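CAG pathogenicity island protein 13 (Helicobacter pylori, PDB 2G3V) is of unknown function but is encoded in the cag pathogenicity island, and so is probably linked to the type IV secretion system of this bacterium. Local coordinates at residues H56-K59 with G60-D63; L62-V65 with L66-M70; M70-Y73 with R74-I77; K133-I136 with R137-D140. All blocks are in the same frame, centred on the assembly; numbering follows the deposited sequence.

Interaction 1: residues H56-K59 with G60-D63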
loop_
_atom_site.group_PDB
_atom_site.type_symbol
_atom_site.label_atom_id
_atom_site.label_comp_id
_atom_site.label_asym_id
_atom_site.label_seq_id
_atom_site.Cartn_x
_atom_site.Cartn_y
_atom_site.Cartn_z
ATOM N N HIS A 56 -15.715 1.220 2.310
ATOM C CA HIS A 56 -16.403 2.347 2.927
ATOM C C HIS A 56 -17.627 2.820 2.127
ATOM O O HIS A 56 -18.509 3.479 2.668
ATOM C CB HIS A 56 -15.419 3.513 3.143
ATOM C CG HIS A 56 -14.980 4.194 1.877
ATOM N ND1 HIS A 56 -15.865 4.780 0.995
ATOM C CD2 HIS A 56 -13.744 4.413 1.364
ATOM C CE1 HIS A 56 -15.195 5.327 -0.005
ATOM N NE2 HIS A 56 -13.907 5.118 0.195
ATOM N N THR A 57 -17.694 2.476 0.846
ATOM C CA THR A 57 -18.824 2.896 0.017
ATOM C C THR A 57 -19.942 1.854 0.042
ATOM O O THR A 57 -21.115 2.164 -0.156
ATOM C CB THR A 57 -18.383 3.109 -1.454
ATOM O OG1 THR A 57 -17.475 4.217 -1.536
ATOM C CG2 THR A 57 -19.579 3.345 -2.336
ATOM N N ASN A 58 -19.566 0.610 0.284
ATOM C CA ASN A 58 -20.515 -0.495 0.312
ATOM C C ASN A 58 -20.565 -1.004 1.749
ATOM O O ASN A 58 -19.518 -1.279 2.350
ATOM C CB ASN A 58 -19.999 -1.589 -0.631
ATOM C CG ASN A 58 -21.102 -2.443 -1.227
ATOM O OD1 ASN A 58 -21.799 -3.181 -0.518
ATOM N ND2 ASN A 58 -21.249 -2.365 -2.548
ATOM N N LYS A 59 -21.763 -1.111 2.319
ATOM C CA LYS A 59 -21.869 -1.614 3.689
ATOM C C LYS A 59 -21.927 -3.133 3.630
ATOM O O LYS A 59 -21.327 -3.837 4.448
ATOM C CB LYS A 59 -23.118 -1.064 4.388
ATOM C CG LYS A 59 -22.998 -1.054 5.909
ATOM C CD LYS A 59 -23.313 0.333 6.504
ATOM C CE LYS A 59 -22.888 0.470 7.989
ATOM N NZ LYS A 59 -23.590 -0.459 8.910
ATOM N N GLY A 60 -22.652 -3.640 2.642
ATOM C CA GLY A 60 -22.746 -5.071 2.494
ATOM C C GLY A 60 -21.350 -5.578 2.219
ATOM O O GLY A 60 -20.932 -6.612 2.758
ATOM N N ALA A 61 -20.617 -4.843 1.388
ATOM C CA ALA A 61 -19.257 -5.241 1.024
ATOM C C ALA A 61 -18.321 -5.370 2.209
ATOM O O ALA A 61 -17.588 -6.353 2.314
ATOM C CB ALA A 61 -18.670 -4.272 0.014
ATOM N N LEU A 62 -18.337 -4.383 3.101
ATOM C CA LEU A 62 -17.470 -4.419 4.271
ATOM C C LEU A 62 -17.781 -5.543 5.241
ATOM O O LEU A 62 -16.861 -6.184 5.782
ATOM C CB LEU A 62 -17.539 -3.096 5.020
ATOM C CG LEU A 62 -16.874 -3.046 6.396
ATOM C CD1 LEU A 62 -15.383 -3.264 6.264
ATOM C CD2 LEU A 62 -17.154 -1.692 7.015
ATOM N N ASP A 63 -19.065 -5.786 5.486
ATOM C CA ASP A 63 -19.428 -6.839 6.424
ATOM C C ASP A 63 -19.111 -8.196 5.817
ATOM O O ASP A 63 -18.705 -9.139 6.517
ATOM C CB ASP A 63 -20.918 -6.794 6.759
ATOM C CG ASP A 63 -21.305 -7.857 7.774
ATOM O OD1 ASP A 63 -21.120 -7.609 8.981
ATOM O OD2 ASP A 63 -21.764 -8.950 7.366
#
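Asn58 reaches forward to the backbone of Ala61 and caps the helix 59-69, just where the helix 35-57 has ended and the chain turns. The tight part is this N-cap. Asn58 OD1 takes the N-H of Ala61 at 2.8 Å, with the donor standing 39° above the carbonyl plane of the amide. The same reach presses the aliphatic part of the cap residue onto the alanine methyl, Asn58 CB lying only 3.1 Å from Ala61 CB. With CG trans to its own N (chi1 -152°), Asn58 swings the amide over the first turn. ND2 looks back to Gln54 through a weak bond, so one side chain spans the end of one helix and the start of the next. Behind the cap the regular pattern sets in: Asp63 N donates to Lys59 O at 3.2 Å, nearly straight at 167°, whereas Leu62 N to Asn58 O is a weak bond of 3.4 Å. The Lys59 and Gly60 side is loose and exposed to solvent; there the Lys59 side chain leads away from the first turn and touches Lys86 of helix 82-105. A neutral amide oxygen thus serves an N-H of the first turn that has no preceding helical carbonyl to accept it.

Interaction 2: residues L62-V65 with L66-M70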
loop_
_atom_site.group_PDB
_atom_site.type_symbol
_atom_site.label_atom_id
_atom_site.label_comp_id
_atom_site.label_asym_id
_atom_site.label_seq_id
_atom_site.Cartn_x
_atom_site.Cartn_y
_atom_site.Cartn_z
ATOM N N LEU A 62 -18.337 -4.383 3.101
ATOM C CA LEU A 62 -17.470 -4.419 4.271
ATOM C C LEU A 62 -17.781 -5.543 5.241
ATOM O O LEU A 62 -16.861 -6.184 5.782
ATOM C CB LEU A 62 -17.539 -3.096 5.020
ATOM C CG LEU A 62 -16.874 -3.046 6.396
ATOM C CD1 LEU A 62 -15.383 -3.264 6.264
ATOM C CD2 LEU A 62 -17.154 -1.692 7.015
ATOM N N ASP A 63 -19.065 -5.786 5.486
ATOM C CA ASP A 63 -19.428 -6.839 6.424
ATOM C C ASP A 63 -19.111 -8.196 5.817
ATOM O O ASP A 63 -18.705 -9.139 6.517
ATOM C CB ASP A 63 -20.918 -6.794 6.759
ATOM C CG ASP A 63 -21.305 -7.857 7.774
ATOM O OD1 ASP A 63 -21.120 -7.609 8.981
ATOM O OD2 ASP A 63 -21.764 -8.950 7.366
ATOM N N LYS A 64 -19.306 -8.277 4.505
ATOM C CA LYS A 64 -19.072 -9.504 3.760
ATOM C C LYS A 64 -17.598 -9.879 3.729
ATOM O O LYS A 64 -17.248 -11.066 3.722
ATOM C CB LYS A 64 -19.610 -9.368 2.330
ATOM C CG LYS A 64 -19.222 -10.533 1.455
ATOM C CD LYS A 64 -19.500 -10.279 -0.003
ATOM C CE LYS A 64 -18.717 -11.269 -0.859
ATOM N NZ LYS A 64 -17.251 -11.159 -0.612
ATOM N N VAL A 65 -16.734 -8.873 3.716
ATOM C CA VAL A 65 -15.294 -9.125 3.704
ATOM C C VAL A 65 -14.799 -9.543 5.102
ATOM O O VAL A 65 -13.934 -10.414 5.229
ATOM C CB VAL A 65 -14.513 -7.867 3.176
ATOM C CG1 VAL A 65 -13.013 -8.040 3.354
ATOM C CG2 VAL A 65 -14.830 -7.644 1.689
ATOM N N LEU A 66 -15.373 -8.938 6.137
ATOM C CA LEU A 66 -15.000 -9.250 7.512
ATOM C C LEU A 66 -15.355 -10.689 7.934
ATOM O O LEU A 66 -14.640 -11.310 8.718
ATOM C CB LEU A 66 -15.635 -8.225 8.470
ATOM C CG LEU A 66 -14.925 -6.861 8.454
ATOM C CD1 LEU A 66 -15.604 -5.864 9.345
ATOM C CD2 LEU A 66 -13.469 -7.064 8.886
ATOM N N ARG A 67 -16.447 -11.216 7.387
ATOM C CA ARG A 67 -16.897 -12.567 7.684
ATOM C C ARG A 67 -16.028 -13.630 7.016
ATOM O O ARG A 67 -15.867 -14.745 7.536
ATOM C CB ARG A 67 -18.356 -12.765 7.228
ATOM C CG ARG A 67 -19.401 -12.020 8.044
ATOM C CD ARG A 67 -20.798 -12.399 7.588
ATOM N NE ARG A 67 -21.860 -11.655 8.271
ATOM C CZ ARG A 67 -22.298 -11.907 9.501
ATOM N NH1 ARG A 67 -21.765 -12.891 10.217
ATOM N NH2 ARG A 67 -23.289 -11.186 10.009
ATOM N N ASN A 68 -15.467 -13.285 5.866
ATOM C CA ASN A 68 -14.641 -14.225 5.137
ATOM C C ASN A 68 -13.145 -14.078 5.329
ATOM O O ASN A 68 -12.396 -14.975 4.967
ATOM C CB ASN A 68 -14.974 -14.141 3.651
ATOM C CG ASN A 68 -16.329 -14.710 3.341
ATOM O OD1 ASN A 68 -16.543 -15.906 3.469
ATOM N ND2 ASN A 68 -17.260 -13.857 2.950
ATOM N N TYR A 69 -12.701 -12.956 5.885
ATOM C CA TYR A 69 -11.270 -12.740 6.096
ATOM C C TYR A 69 -10.838 -12.927 7.541
ATOM O O TYR A 69 -9.807 -13.551 7.810
ATOM C CB TYR A 69 -10.850 -11.331 5.655
ATOM C CG TYR A 69 -10.811 -11.092 4.154
ATOM C CD1 TYR A 69 -9.789 -10.317 3.587
ATOM C CD2 TYR A 69 -11.808 -11.595 3.310
ATOM C CE1 TYR A 69 -9.754 -10.046 2.223
ATOM C CE2 TYR A 69 -11.789 -11.325 1.932
ATOM C CZ TYR A 69 -10.753 -10.546 1.399
ATOM O OH TYR A 69 -10.697 -10.244 0.063
HETATM N N MSE A 70 -11.621 -12.388 8.468
HETATM C CA MSE A 70 -11.256 -12.479 9.872
HETATM C C MSE A 70 -11.320 -13.904 10.342
HETATM O O MSE A 70 -12.121 -14.684 9.823
HETATM C CB MSE A 70 -12.176 -11.600 10.704
HETATM C CG MSE A 70 -12.088 -10.164 10.270
HETATM SE SE MSE A 70 -10.216 -9.701 10.065
HETATM C CE MSE A 70 -10.052 -8.762 11.754
#
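The last two turns of helix 59-69 hold this contact, in which side chains four residues apart meet along one helix. Asp63 and Arg67 carry its charged side. OD2 of Asp63 receives NE of Arg67 at 2.9 Å in a salt bridge, approached on the syn side of the carboxylate; the bond is bent (135°), and the carboxylate and guanidinium planes stand 69° apart. An extended Arg67 chain delivers NE there, while Asp63 OD1 probably bonds to the hydroxyl of Tyr73, which would tie this helix to the next. Toward the interior, Val65 CG1 sits centrally over one face of the Tyr69 ring, 3.6 Å from its centroid, a CH-pi contact. A Val65 chi1 of 171° places CG1 trans to the backbone N, which aims the methyl along the helix at the ring. These i to i+4 pairs follow the alpha-helical repeat, whose backbone bonds run beside them, Leu66 N to Leu62 O at 3.2 Å and Tyr69 N to Val65 O at 2.9 Å. Asn68 bends its amide back to the preceding turn, ND2 donating to Lys64 O at 2.9 Å. Leu62 and Leu66 lie side by side, CD1 to CD1 4.0 Å, and both rest on Phe85 of helix 82-105. Val65 and Tyr69 instead lie against Phe51 of helix 35-57.

Interaction 3: residues M70-Y73 with R74-I77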
loop_
_atom_site.group_PDB
_atom_site.type_symbol
_atom_site.label_atom_id
_atom_site.label_comp_id
_atom_site.label_asym_id
_atom_site.label_seq_id
_atom_site.Cartn_x
_atom_site.Cartn_y
_atom_site.Cartn_z
HETATM N N MSE A 70 -11.621 -12.388 8.468
HETATM C CA MSE A 70 -11.256 -12.479 9.872
HETATM C C MSE A 70 -11.320 -13.904 10.342
HETATM O O MSE A 70 -12.121 -14.684 9.823
HETATM C CB MSE A 70 -12.176 -11.600 10.704
HETATM C CG MSE A 70 -12.088 -10.164 10.270
HETATM SE SE MSE A 70 -10.216 -9.701 10.065
HETATM C CE MSE A 70 -10.052 -8.762 11.754
ATOM N N LYS A 71 -10.451 -14.268 11.281
ATOM C CA LYS A 71 -10.466 -15.628 11.791
ATOM C C LYS A 71 -11.737 -15.741 12.641
ATOM O O LYS A 71 -12.443 -16.757 12.635
ATOM C CB LYS A 71 -9.220 -15.892 12.642
ATOM C CG LYS A 71 -8.993 -17.369 12.958
ATOM C CD LYS A 71 -7.756 -17.564 13.827
ATOM C CE LYS A 71 -6.465 -17.102 13.141
ATOM N NZ LYS A 71 -6.101 -17.902 11.942
ATOM N N ASP A 72 -12.030 -14.659 13.345
ATOM C CA ASP A 72 -13.202 -14.579 14.201
ATOM C C ASP A 72 -13.968 -13.300 13.879
ATOM O O ASP A 72 -13.643 -12.236 14.393
ATOM C CB ASP A 72 -12.779 -14.553 15.674
ATOM C CG ASP A 72 -13.942 -14.751 16.611
ATOM O OD1 ASP A 72 -15.046 -14.236 16.308
ATOM O OD2 ASP A 72 -13.750 -15.410 17.653
ATOM N N TYR A 73 -14.966 -13.406 13.012
ATOM C CA TYR A 73 -15.781 -12.249 12.657
ATOM C C TYR A 73 -16.500 -11.811 13.931
ATOM O O TYR A 73 -16.532 -10.632 14.276
ATOM C CB TYR A 73 -16.787 -12.651 11.575
ATOM C CG TYR A 73 -17.944 -11.701 11.375
ATOM C CD1 TYR A 73 -17.812 -10.551 10.592
ATOM C CD2 TYR A 73 -19.190 -11.977 11.944
ATOM C CE1 TYR A 73 -18.901 -9.700 10.371
ATOM C CE2 TYR A 73 -20.274 -11.139 11.734
ATOM C CZ TYR A 73 -20.131 -10.003 10.944
ATOM O OH TYR A 73 -21.224 -9.196 10.732
ATOM N N ARG A 74 -17.062 -12.788 14.630
ATOM C CA ARG A 74 -17.773 -12.562 15.886
ATOM C C ARG A 74 -17.213 -11.383 16.703
ATOM O O ARG A 74 -17.813 -10.323 16.794
ATOM C CB ARG A 74 -17.680 -13.832 16.743
ATOM C CG ARG A 74 -18.514 -13.828 18.014
ATOM C CD ARG A 74 -17.937 -14.736 19.099
ATOM N NE ARG A 74 -16.929 -14.071 19.925
ATOM C CZ ARG A 74 -17.121 -12.926 20.578
ATOM N NH1 ARG A 74 -16.146 -12.398 21.311
ATOM N NH2 ARG A 74 -18.283 -12.301 20.487
ATOM N N ALA A 75 -16.038 -11.607 17.273
ATOM C CA ALA A 75 -15.312 -10.684 18.154
ATOM C C ALA A 75 -14.878 -9.372 17.534
ATOM O O ALA A 75 -14.772 -8.363 18.218
ATOM C CB ALA A 75 -14.087 -11.403 18.714
ATOM N N VAL A 76 -14.614 -9.395 16.234
ATOM C CA VAL A 76 -14.177 -8.198 15.550
ATOM C C VAL A 76 -15.253 -7.118 15.560
ATOM O O VAL A 76 -14.945 -5.949 15.794
ATOM C CB VAL A 76 -13.772 -8.517 14.094
ATOM C CG1 VAL A 76 -13.302 -7.255 13.400
ATOM C CG2 VAL A 76 -12.675 -9.586 14.075
ATOM N N ILE A 77 -16.508 -7.491 15.317
ATOM C CA ILE A 77 -17.573 -6.491 15.310
ATOM C C ILE A 77 -17.830 -5.912 16.692
ATOM O O ILE A 77 -18.306 -4.789 16.815
ATOM C CB ILE A 77 -18.900 -7.039 14.729
ATOM C CG1 ILE A 77 -19.244 -8.388 15.354
ATOM C CG2 ILE A 77 -18.798 -7.124 13.222
ATOM C CD1 ILE A 77 -20.485 -9.062 14.767
#
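This is a helix-start contact: the loop 70-72 leaves helix 59-69 and leads into the first turn of helix 73-79, partly buried. Asp72 is the N-cap residue, its carboxylate accepting the N-H of Ala75. The bond from Ala75 N to Asp72 OD1 measures 3.0 Å, though OD1 is crowded in the model and its place is less sure. Asp72 has chi1 -168°, which carries CG away from its own N and out over the helix start. A negative carboxylate here would be expected to suit the positive end of the helix dipole. Behind the cap, Tyr73 O gathers two weak bonds, from Val76 N at 3.0 Å and Ile77 N at 3.3 Å.

The apolar side of the loop is built by Met70, a selenomethionine whose chain bends at chi2 and chi3. That bend brings its terminal methyl across Val76 at about a right angle, with CE 3.6 Å from Val76 CG2. Both side chains also touch Phe85 of helix 82-105, while Met70 reaches Met139 and Val76 reaches Ile136 on helix 136-149. Tyr73 turns the other way, its hydroxyl probably hydrogen-bonded to Asp63 OD1 of the preceding helix. Ile77 lies obliquely against that ring, CG2 lying 4.3 Å from the Tyr73 ring centroid and 30° off its normal, an off-centre CH-pi contact. The other branch of Ile77 continues beside the ring, where Ile77 CD1 comes to 3.7 Å from Tyr73 CE2.

Interaction 4: residues K133-I136 with R137-D140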
loop_
_atom_site.group_PDB
_atom_site.type_symbol
_atom_site.label_atom_id
_atom_site.label_comp_id
_atom_site.label_asym_id
_atom_site.label_seq_id
_atom_site.Cartn_x
_atom_site.Cartn_y
_atom_site.Cartn_z
ATOM N N LYS A 133 -4.686 -14.429 9.578
ATOM C CA LYS A 133 -3.701 -14.787 10.583
ATOM C C LYS A 133 -3.650 -13.787 11.718
ATOM O O LYS A 133 -3.400 -14.168 12.861
ATOM C CB LYS A 133 -2.308 -14.924 9.967
ATOM C CG LYS A 133 -1.320 -15.573 10.905
ATOM C CD LYS A 133 -0.013 -15.841 10.213
ATOM C CE LYS A 133 0.967 -16.482 11.154
ATOM N NZ LYS A 133 2.336 -16.471 10.565
HETATM N N MSE A 134 -3.893 -12.518 11.420
HETATM C CA MSE A 134 -3.847 -11.492 12.467
HETATM C C MSE A 134 -4.783 -11.826 13.602
HETATM O O MSE A 134 -5.609 -12.732 13.488
HETATM C CB MSE A 134 -4.246 -10.121 11.929
HETATM C CG MSE A 134 -3.178 -9.365 11.170
HETATM SE SE MSE A 134 -3.823 -7.547 10.994
HETATM C CE MSE A 134 -2.669 -6.706 12.266
ATOM N N SER A 135 -4.642 -11.087 14.699
ATOM C CA SER A 135 -5.504 -11.251 15.864
ATOM C C SER A 135 -6.310 -9.963 15.998
ATOM O O SER A 135 -6.112 -9.022 15.232
ATOM C CB SER A 135 -4.673 -11.492 17.128
ATOM O OG SER A 135 -3.772 -10.432 17.357
ATOM N N ILE A 136 -7.229 -9.926 16.959
ATOM C CA ILE A 136 -8.053 -8.744 17.180
ATOM C C ILE A 136 -7.183 -7.555 17.565
ATOM O O ILE A 136 -7.197 -6.514 16.905
ATOM C CB ILE A 136 -9.065 -8.990 18.309
ATOM C CG1 ILE A 136 -9.953 -10.193 17.957
ATOM C CG2 ILE A 136 -9.883 -7.740 18.563
ATOM C CD1 ILE A 136 -10.711 -10.058 16.661
ATOM N N ARG A 137 -6.415 -7.727 18.634
ATOM C CA ARG A 137 -5.537 -6.677 19.136
ATOM C C ARG A 137 -4.624 -6.149 18.043
ATOM O O ARG A 137 -4.490 -4.943 17.850
ATOM C CB ARG A 137 -4.699 -7.211 20.297
ATOM C CG ARG A 137 -5.512 -7.677 21.509
ATOM C CD ARG A 137 -6.235 -6.522 22.184
ATOM N NE ARG A 137 -7.227 -5.915 21.306
ATOM C CZ ARG A 137 -7.974 -4.862 21.624
ATOM N NH1 ARG A 137 -7.846 -4.283 22.815
ATOM N NH2 ARG A 137 -8.856 -4.390 20.753
ATOM N N GLU A 138 -3.981 -7.066 17.338
ATOM C CA GLU A 138 -3.091 -6.696 16.240
ATOM C C GLU A 138 -3.815 -5.759 15.278
ATOM O O GLU A 138 -3.307 -4.700 14.916
ATOM C CB GLU A 138 -2.661 -7.944 15.472
ATOM C CG GLU A 138 -1.400 -8.606 15.963
ATOM C CD GLU A 138 -1.190 -9.968 15.322
ATOM O OE1 GLU A 138 -1.362 -10.079 14.082
ATOM O OE2 GLU A 138 -0.855 -10.920 16.062
HETATM N N MSE A 139 -5.011 -6.160 14.864
HETATM C CA MSE A 139 -5.783 -5.361 13.922
HETATM C C MSE A 139 -6.126 -3.995 14.491
HETATM O O MSE A 139 -6.012 -2.985 13.805
HETATM C CB MSE A 139 -7.067 -6.110 13.532
HETATM C CG MSE A 139 -7.919 -5.435 12.445
HETATM SE SE MSE A 139 -7.095 -5.332 10.694
HETATM C CE MSE A 139 -7.248 -7.190 10.185
ATOM N N ASP A 140 -6.537 -3.964 15.752
ATOM C CA ASP A 140 -6.922 -2.715 16.376
ATOM C C ASP A 140 -5.817 -1.692 16.399
ATOM O O ASP A 140 -6.035 -0.537 16.053
ATOM C CB ASP A 140 -7.422 -2.965 17.800
ATOM C CG ASP A 140 -8.380 -1.888 18.275
ATOM O OD1 ASP A 140 -9.298 -1.515 17.496
ATOM O OD2 ASP A 140 -8.226 -1.421 19.426
HETATM O O HOH W 1 -0.818 -13.192 14.054
#
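Ser135 and Glu138 reach for each other's backbone. Glu138 N donates to Ser135 OG at 3.4 Å, and Ser135 N donates to Glu138 OE1 at 3.5 Å; both bonds are weak. The serine hydroxyl can face the helix because its chi1 of 58° tucks OG between the backbone N and the carbonyl carbon. Glu138, extended beyond CG, lays its carboxylate back along the loop, where the second oxygen, OE2, stands 3.2 Å from Ser135 OG. This reciprocal pair is a capping box, and it opens helix 136-149 where the chain leaves helix 128-133. The following backbone bonds are shorter and straighter than the side-chain pair, Met139 N to Ser135 O at 3.1 Å and Asp140 N to Ile136 O at 2.9 Å.

Two selenomethionines pack beside the box. Met134 crosses Met139 at about a right angle, Met134 SE lying 3.5 Å from Met139 CE, and Met134 CE settles 3.4 Å from Glu138 CB, so the glutamate stem has an apolar neighbour on the loop. Further out, a water lies 3.0 Å from both Lys133 O and Glu138 OE2 and may join them, the end of one helix to the carboxylate of the capping box. Met139 continues inward to Phe85 of helix 82-105 and to Met70, and Ile136 rests on Val76 and Ser79 of helix 73-79. At the exposed surface, Arg137 NH2 approaches Asp140 OD2, a charge pairing with the oxygen well out of the guanidinium plane.

Interactions 1, 3 and 4 are all helix starts, each with a different cap: an asparagine amide, an aspartate carboxylate and a serine-glutamate box. Interaction 2 instead lies within helix 59-69, the helix that interaction 1 opens and whose exit leads into interaction 3. Interactions 1 and 4 are surface contacts; interaction 1 is mostly polar, whereas 4 adds selenomethionine packing beside its box. Interactions 2 and 3 are partly buried and add CH-pi and apolar packing. Asp63, shared by 1 and 2, probably bonds to Tyr73 of interaction 3. Interactions 3 and 4 meet through apolar groups, Val76 on Ile136 and Met70 on Met139, while 1 and 4 do not touch.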